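Local coordinates for 3-hydroxyacyl-thioester dehydratase X (PDB 4OOB), which catalyses the reversible hydration of trans-2-enoyl-CoA to (3R)-3-hydroxyacyl-CoA, with a preference for C8 to C12 acyl chains, at residues T11-P21 and I81-R92. Residues are numbered along the deposited sequence; the frame is centred on the assembly and turned at random.
Sequences TVTVEELPIDP and IAVTDAVGVRVR
V12, V14 and L17 pair with V91, V89 and V87 where the N-terminal strand 12-18 lies antiparallel along strand 86-99 as one of the two outermost strands of the sheet within the chain. Each pair makes two backbone hydrogen bonds. V14 N donates to V89 O at 2.8 Å, and V89 N returns to V14 O at 2.9 Å. A beta bulge at E15 and E16 shifts the register by one residue. Beyond it the bonds between L17 and V87 remain short, but the donors L17 N and V87 N are tilted 21° and 24° from the carbonyl planes of V87 and L17. These valines and L17 share one face. There V14 CB meets V89 CB at 4.0 Å, and L17 CB lies 3.8 Å from V87 CG2. Helix 43-57 covers this face through S51, L47 and L55. Past the bulge, E16 CG, anti to the backbone N (chi1 172°), rests on A86 CB at 3.7 Å. I19 fits against the type I turn A82-D85. Its CD1 reaches D85 O at 3.5 Å and I81 CG2 at 3.9 Å. In that turn, D85 OD2 accepts a hydrogen bond from A82 N, from above the carboxylate plane, and forms a salt bridge with R79. The arrangement is an edge strand with a beta bulge at one margin of a hotdog-fold sheet, packed on helix 43-57.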
ATOM      1  N   THR A  11      18.082  10.209   5.004  1.00 41.27           N
ATOM      2  CA  THR A  11      18.315   8.717   4.992  1.00 43.27           C
ATOM      3  C   THR A  11      18.193   8.039   6.370  1.00 39.54           C
ATOM      4  O   THR A  11      18.767   8.501   7.321  1.00 34.80           O
ATOM      5  CB  THR A  11      19.680   8.376   4.336  1.00 44.68           C
ATOM      6  OG1 THR A  11      19.570   8.619   2.925  1.00 46.18           O
ATOM      7  CG2 THR A  11      20.070   6.909   4.538  1.00 44.86           C
ATOM      8  N   VAL A  12      17.422   6.949   6.463  1.00 37.08           N
ATOM      9  CA  VAL A  12      17.431   6.064   7.649  1.00 34.66           C
ATOM     10  C   VAL A  12      17.951   4.688   7.255  1.00 33.84           C
ATOM     11  O   VAL A  12      17.708   4.220   6.155  1.00 33.57           O
ATOM     12  CB  VAL A  12      16.028   5.905   8.281  1.00 36.00           C
ATOM     13  CG1 VAL A  12      15.679   4.447   8.576  1.00 35.59           C
ATOM     14  CG2 VAL A  12      15.885   6.759   9.544  1.00 36.59           C
ATOM     15  N   THR A  13      18.610   4.019   8.194  1.00 32.54           N
ATOM     16  CA  THR A  13      19.343   2.794   7.922  1.00 34.00           C
ATOM     17  C   THR A  13      19.036   1.788   9.020  1.00 34.16           C
ATOM     18  O   THR A  13      19.070   2.136  10.201  1.00 36.34           O
ATOM     19  CB  THR A  13      20.831   3.126   7.864  1.00 32.59           C
ATOM     20  OG1 THR A  13      21.205   3.312   6.504  1.00 32.01           O
ATOM     21  CG2 THR A  13      21.648   2.054   8.478  1.00 36.47           C
ATOM     22  N   VAL A  14      18.696   0.566   8.652  1.00 32.63           N
ATOM     23  CA  VAL A  14      18.481  -0.469   9.662  1.00 34.17           C
ATOM     24  C   VAL A  14      19.277  -1.690   9.253  1.00 34.35           C
ATOM     25  O   VAL A  14      19.004  -2.302   8.236  1.00 30.32           O
ATOM     26  CB  VAL A  14      16.998  -0.866   9.845  1.00 33.98           C
ATOM     27  CG1 VAL A  14      16.865  -1.856  11.009  1.00 33.18           C
ATOM     28  CG2 VAL A  14      16.105   0.371  10.004  1.00 32.97           C
ATOM     29  N   GLU A  15      20.265  -2.012  10.080  1.00 41.36           N
ATOM     30  CA  GLU A  15      21.285  -3.016   9.781  1.00 44.78           C
ATOM     31  C   GLU A  15      20.732  -4.369   9.473  1.00 41.64           C
ATOM     32  O   GLU A  15      21.071  -4.976   8.467  1.00 42.20           O
ATOM     33  CB  GLU A  15      22.242  -3.175  10.975  1.00 48.66           C
ATOM     34  CG  GLU A  15      23.403  -2.216  10.930  1.00 54.38           C
ATOM     35  CD  GLU A  15      24.277  -2.509   9.741  1.00 58.34           C
ATOM     36  OE1 GLU A  15      24.334  -1.660   8.820  1.00 60.50           O
ATOM     37  OE2 GLU A  15      24.864  -3.614   9.729  1.00 63.32           O
ATOM     38  N   GLU A  16      19.948  -4.882  10.394  1.00 42.21           N
ATOM     39  CA  GLU A  16      19.498  -6.251  10.279  1.00 46.78           C
ATOM     40  C   GLU A  16      18.184  -6.288  10.992  1.00 48.38           C
ATOM     41  O   GLU A  16      18.116  -6.071  12.205  1.00 57.66           O
ATOM     42  CB  GLU A  16      20.499  -7.248  10.891  1.00 48.90           C
ATOM     43  CG  GLU A  16      19.973  -8.682  10.964  1.00 49.20           C
ATOM     44  CD  GLU A  16      21.062  -9.746  10.896  1.00 53.16           C
ATOM     45  OE1 GLU A  16      21.873  -9.692   9.952  1.00 52.66           O
ATOM     46  OE2 GLU A  16      21.092 -10.662  11.765  1.00 55.07           O
ATOM     47  N   LEU A  17      17.137  -6.511  10.212  1.00 45.05           N
ATOM     48  CA  LEU A  17      15.786  -6.518  10.706  1.00 41.55           C
ATOM     49  C   LEU A  17      15.299  -7.955  10.543  1.00 40.59           C
ATOM     50  O   LEU A  17      15.276  -8.483   9.408  1.00 34.40           O
ATOM     51  CB  LEU A  17      14.938  -5.524   9.898  1.00 41.48           C
ATOM     52  CG  LEU A  17      13.588  -5.143  10.478  1.00 39.93           C
ATOM     53  CD1 LEU A  17      13.790  -4.268  11.703  1.00 41.87           C
ATOM     54  CD2 LEU A  17      12.745  -4.446   9.441  1.00 38.37           C
ATOM     55  N   PRO A  18      14.993  -8.621  11.681  1.00 39.55           N
ATOM     56  CA  PRO A  18      14.450  -9.980  11.597  1.00 38.67           C
ATOM     57  C   PRO A  18      12.994  -9.962  11.151  1.00 33.57           C
ATOM     58  O   PRO A  18      12.313  -8.961  11.272  1.00 28.81           O
ATOM     59  CB  PRO A  18      14.562 -10.517  13.041  1.00 40.06           C
ATOM     60  CG  PRO A  18      14.617  -9.307  13.914  1.00 40.45           C
ATOM     61  CD  PRO A  18      15.183  -8.172  13.078  1.00 40.56           C
ATOM     62  N   ILE A  19      12.542 -11.081  10.616  1.00 34.11           N
ATOM     63  CA  ILE A  19      11.155 -11.220  10.225  1.00 32.91           C
ATOM     64  C   ILE A  19      10.508 -12.199  11.188  1.00 32.37           C
ATOM     65  O   ILE A  19      10.978 -13.316  11.349  1.00 35.07           O
ATOM     66  CB  ILE A  19      11.071 -11.677   8.751  1.00 33.44           C
ATOM     67  CG1 ILE A  19      11.451 -10.486   7.848  1.00 32.30           C
ATOM     68  CG2 ILE A  19       9.690 -12.248   8.410  1.00 31.72           C
ATOM     69  CD1 ILE A  19      11.861 -10.849   6.433  1.00 33.23           C
ATOM     70  N   ASP A  20       9.448 -11.747  11.845  1.00 31.20           N
ATOM     71  CA  ASP A  20       8.595 -12.606  12.613  1.00 30.89           C
ATOM     72  C   ASP A  20       7.580 -13.383  11.757  1.00 31.03           C
ATOM     73  O   ASP A  20       6.591 -12.802  11.284  1.00 29.68           O
ATOM     74  CB  ASP A  20       7.836 -11.818  13.649  1.00 30.74           C
ATOM     75  CG  ASP A  20       6.985 -12.705  14.497  1.00 33.01           C
ATOM     76  OD1 ASP A  20       7.173 -13.941  14.407  1.00 34.31           O
ATOM     77  OD2 ASP A  20       6.117 -12.193  15.226  1.00 34.21           O
ATOM     78  N   PRO A  21       7.760 -14.718  11.640  1.00 28.92           N
ATOM     79  CA  PRO A  21       6.857 -15.499  10.823  1.00 28.01           C
ATOM     80  C   PRO A  21       5.380 -15.398  11.217  1.00 28.02           C
ATOM     81  O   PRO A  21       4.510 -15.576  10.339  1.00 27.56           O
ATOM     82  CB  PRO A  21       7.350 -16.929  10.999  1.00 29.03           C
ATOM     83  CG  PRO A  21       8.745 -16.816  11.528  1.00 29.99           C
ATOM     84  CD  PRO A  21       8.772 -15.546  12.309  1.00 29.65           C
ATOM     85  N   ILE A  81      11.692 -12.727  -0.825  1.00 28.45           N
ATOM     86  CA  ILE A  81      12.299 -12.682   0.486  1.00 30.63           C
ATOM     87  C   ILE A  81      11.706 -13.817   1.325  1.00 30.28           C
ATOM     88  O   ILE A  81      10.485 -13.982   1.404  1.00 28.27           O
ATOM     89  CB  ILE A  81      12.019 -11.327   1.157  1.00 30.58           C
ATOM     90  CG1 ILE A  81      12.734 -10.208   0.392  1.00 30.37           C
ATOM     91  CG2 ILE A  81      12.475 -11.335   2.613  1.00 32.74           C
ATOM     92  CD1 ILE A  81      12.242  -8.834   0.781  1.00 28.99           C
ATOM     93  N   ALA A  82      12.590 -14.612   1.913  1.00 29.33           N
ATOM     94  CA  ALA A  82      12.161 -15.725   2.709  1.00 28.52           C
ATOM     95  C   ALA A  82      11.698 -15.213   4.072  1.00 27.47           C
ATOM     96  O   ALA A  82      12.171 -14.215   4.597  1.00 26.01           O
ATOM     97  CB  ALA A  82      13.261 -16.786   2.841  1.00 27.95           C
ATOM     98  N   VAL A  83      10.693 -15.881   4.598  1.00 27.70           N
ATOM     99  CA  VAL A  83      10.266 -15.693   5.958  1.00 28.42           C
ATOM    100  C   VAL A  83      11.484 -15.862   6.908  1.00 30.29           C
ATOM    101  O   VAL A  83      11.578 -15.210   7.941  1.00 31.72           O
ATOM    102  CB  VAL A  83       9.138 -16.706   6.181  1.00 28.89           C
ATOM    103  CG1 VAL A  83       8.885 -16.993   7.639  1.00 30.33           C
ATOM    104  CG2 VAL A  83       7.886 -16.197   5.500  1.00 28.49           C
ATOM    105  N   THR A  84      12.439 -16.706   6.522  1.00 32.88           N
ATOM    106  CA  THR A  84      13.636 -16.992   7.342  1.00 35.21           C
ATOM    107  C   THR A  84      14.762 -15.982   7.162  1.00 37.02           C
ATOM    108  O   THR A  84      15.717 -16.015   7.907  1.00 39.27           O
ATOM    109  CB  THR A  84      14.204 -18.392   7.043  1.00 34.77           C
ATOM    110  OG1 THR A  84      14.520 -18.526   5.649  1.00 36.10           O
ATOM    111  CG2 THR A  84      13.196 -19.459   7.389  1.00 34.70           C
ATOM    112  N   ASP A  85      14.652 -15.082   6.180  1.00 37.16           N
ATOM    113  CA  ASP A  85      15.632 -14.006   6.002  1.00 34.66           C
ATOM    114  C   ASP A  85      15.564 -12.950   7.105  1.00 33.16           C
ATOM    115  O   ASP A  85      14.519 -12.702   7.696  1.00 32.92           O
ATOM    116  CB  ASP A  85      15.417 -13.310   4.672  1.00 34.62           C
ATOM    117  CG  ASP A  85      15.778 -14.164   3.505  1.00 35.76           C
ATOM    118  OD1 ASP A  85      16.577 -15.105   3.665  1.00 40.06           O
ATOM    119  OD2 ASP A  85      15.297 -13.869   2.399  1.00 35.70           O
ATOM    120  N   ALA A  86      16.710 -12.356   7.401  1.00 31.25           N
ATOM    121  CA  ALA A  86      16.768 -11.074   8.106  1.00 31.17           C
ATOM    122  C   ALA A  86      17.077 -10.050   6.995  1.00 29.57           C
ATOM    123  O   ALA A  86      17.657 -10.448   5.965  1.00 30.49           O
ATOM    124  CB  ALA A  86      17.863 -11.106   9.165  1.00 30.82           C
ATOM    125  N   VAL A  87      16.690  -8.774   7.150  1.00 27.24           N
ATOM    126  CA  VAL A  87      16.853  -7.799   6.034  1.00 24.26           C
ATOM    127  C   VAL A  87      17.568  -6.497   6.359  1.00 23.92           C
ATOM    128  O   VAL A  87      17.427  -5.969   7.447  1.00 25.90           O
ATOM    129  CB  VAL A  87      15.501  -7.437   5.351  1.00 22.59           C
ATOM    130  CG1 VAL A  87      14.896  -8.634   4.675  1.00 20.89           C
ATOM    131  CG2 VAL A  87      14.521  -6.794   6.303  1.00 21.60           C
ATOM    132  N   GLY A  88      18.348  -5.988   5.407  1.00 22.92           N
ATOM    133  CA  GLY A  88      18.916  -4.638   5.527  1.00 23.16           C
ATOM    134  C   GLY A  88      17.857  -3.690   4.995  1.00 22.37           C
ATOM    135  O   GLY A  88      17.192  -3.984   4.019  1.00 21.65           O
ATOM    136  N   VAL A  89      17.676  -2.556   5.639  1.00 23.44           N
ATOM    137  CA  VAL A  89      16.691  -1.581   5.200  1.00 22.81           C
ATOM    138  C   VAL A  89      17.337  -0.208   5.092  1.00 22.85           C
ATOM    139  O   VAL A  89      17.985   0.270   6.002  1.00 22.48           O
ATOM    140  CB  VAL A  89      15.505  -1.530   6.192  1.00 22.55           C
ATOM    141  CG1 VAL A  89      14.454  -0.533   5.758  1.00 21.75           C
ATOM    142  CG2 VAL A  89      14.870  -2.890   6.327  1.00 22.68           C
ATOM    143  N   ARG A  90      17.138   0.442   3.966  1.00 24.38           N
ATOM    144  CA  ARG A  90      17.505   1.835   3.825  1.00 25.54           C
ATOM    145  C   ARG A  90      16.323   2.573   3.218  1.00 22.63           C
ATOM    146  O   ARG A  90      15.782   2.110   2.244  1.00 21.09           O
ATOM    147  CB  ARG A  90      18.732   1.997   2.923  1.00 27.86           C
ATOM    148  CG  ARG A  90      19.332   3.416   2.926  1.00 31.67           C
ATOM    149  CD  ARG A  90      20.327   3.618   1.775  1.00 35.06           C
ATOM    150  NE  ARG A  90      20.606   2.283   1.273  1.00 40.73           N
ATOM    151  CZ  ARG A  90      20.424   1.831   0.030  1.00 40.61           C
ATOM    152  NH1 ARG A  90      20.101   2.660  -0.996  1.00 39.25           N
ATOM    153  NH2 ARG A  90      20.646   0.514  -0.172  1.00 36.53           N
ATOM    154  N   VAL A  91      15.993   3.740   3.768  1.00 21.61           N
ATOM    155  CA  VAL A  91      14.857   4.565   3.318  1.00 21.47           C
ATOM    156  C   VAL A  91      15.298   5.981   3.016  1.00 21.44           C
ATOM    157  O   VAL A  91      16.107   6.551   3.755  1.00 22.05           O
ATOM    158  CB  VAL A  91      13.811   4.749   4.431  1.00 21.93           C
ATOM    159  CG1 VAL A  91      12.611   5.551   3.917  1.00 22.10           C
ATOM    160  CG2 VAL A  91      13.380   3.416   5.018  1.00 22.48           C
ATOM    161  N   ARG A  92      14.746   6.594   1.978  1.00 22.05           N
ATOM    162  CA  ARG A  92      14.893   8.039   1.851  1.00 23.41           C
ATOM    163  C   ARG A  92      13.681   8.738   1.278  1.00 22.00           C
ATOM    164  O   ARG A  92      12.840   8.120   0.597  1.00 22.05           O
ATOM    165  CB  ARG A  92      16.183   8.404   1.117  1.00 27.16           C
ATOM    166  CG  ARG A  92      16.237   7.968  -0.329  1.00 31.05           C
ATOM    167  CD  ARG A  92      16.072   9.113  -1.325  1.00 33.88           C
ATOM    168  NE  ARG A  92      17.296   9.306  -2.083  1.00 36.98           N
ATOM    169  CZ  ARG A  92      17.626  10.369  -2.820  1.00 40.59           C
ATOM    170  NH1 ARG A  92      16.830  11.429  -2.961  1.00 39.55           N
ATOM    171  NH2 ARG A  92      18.806  10.345  -3.429  1.00 43.30           N
TER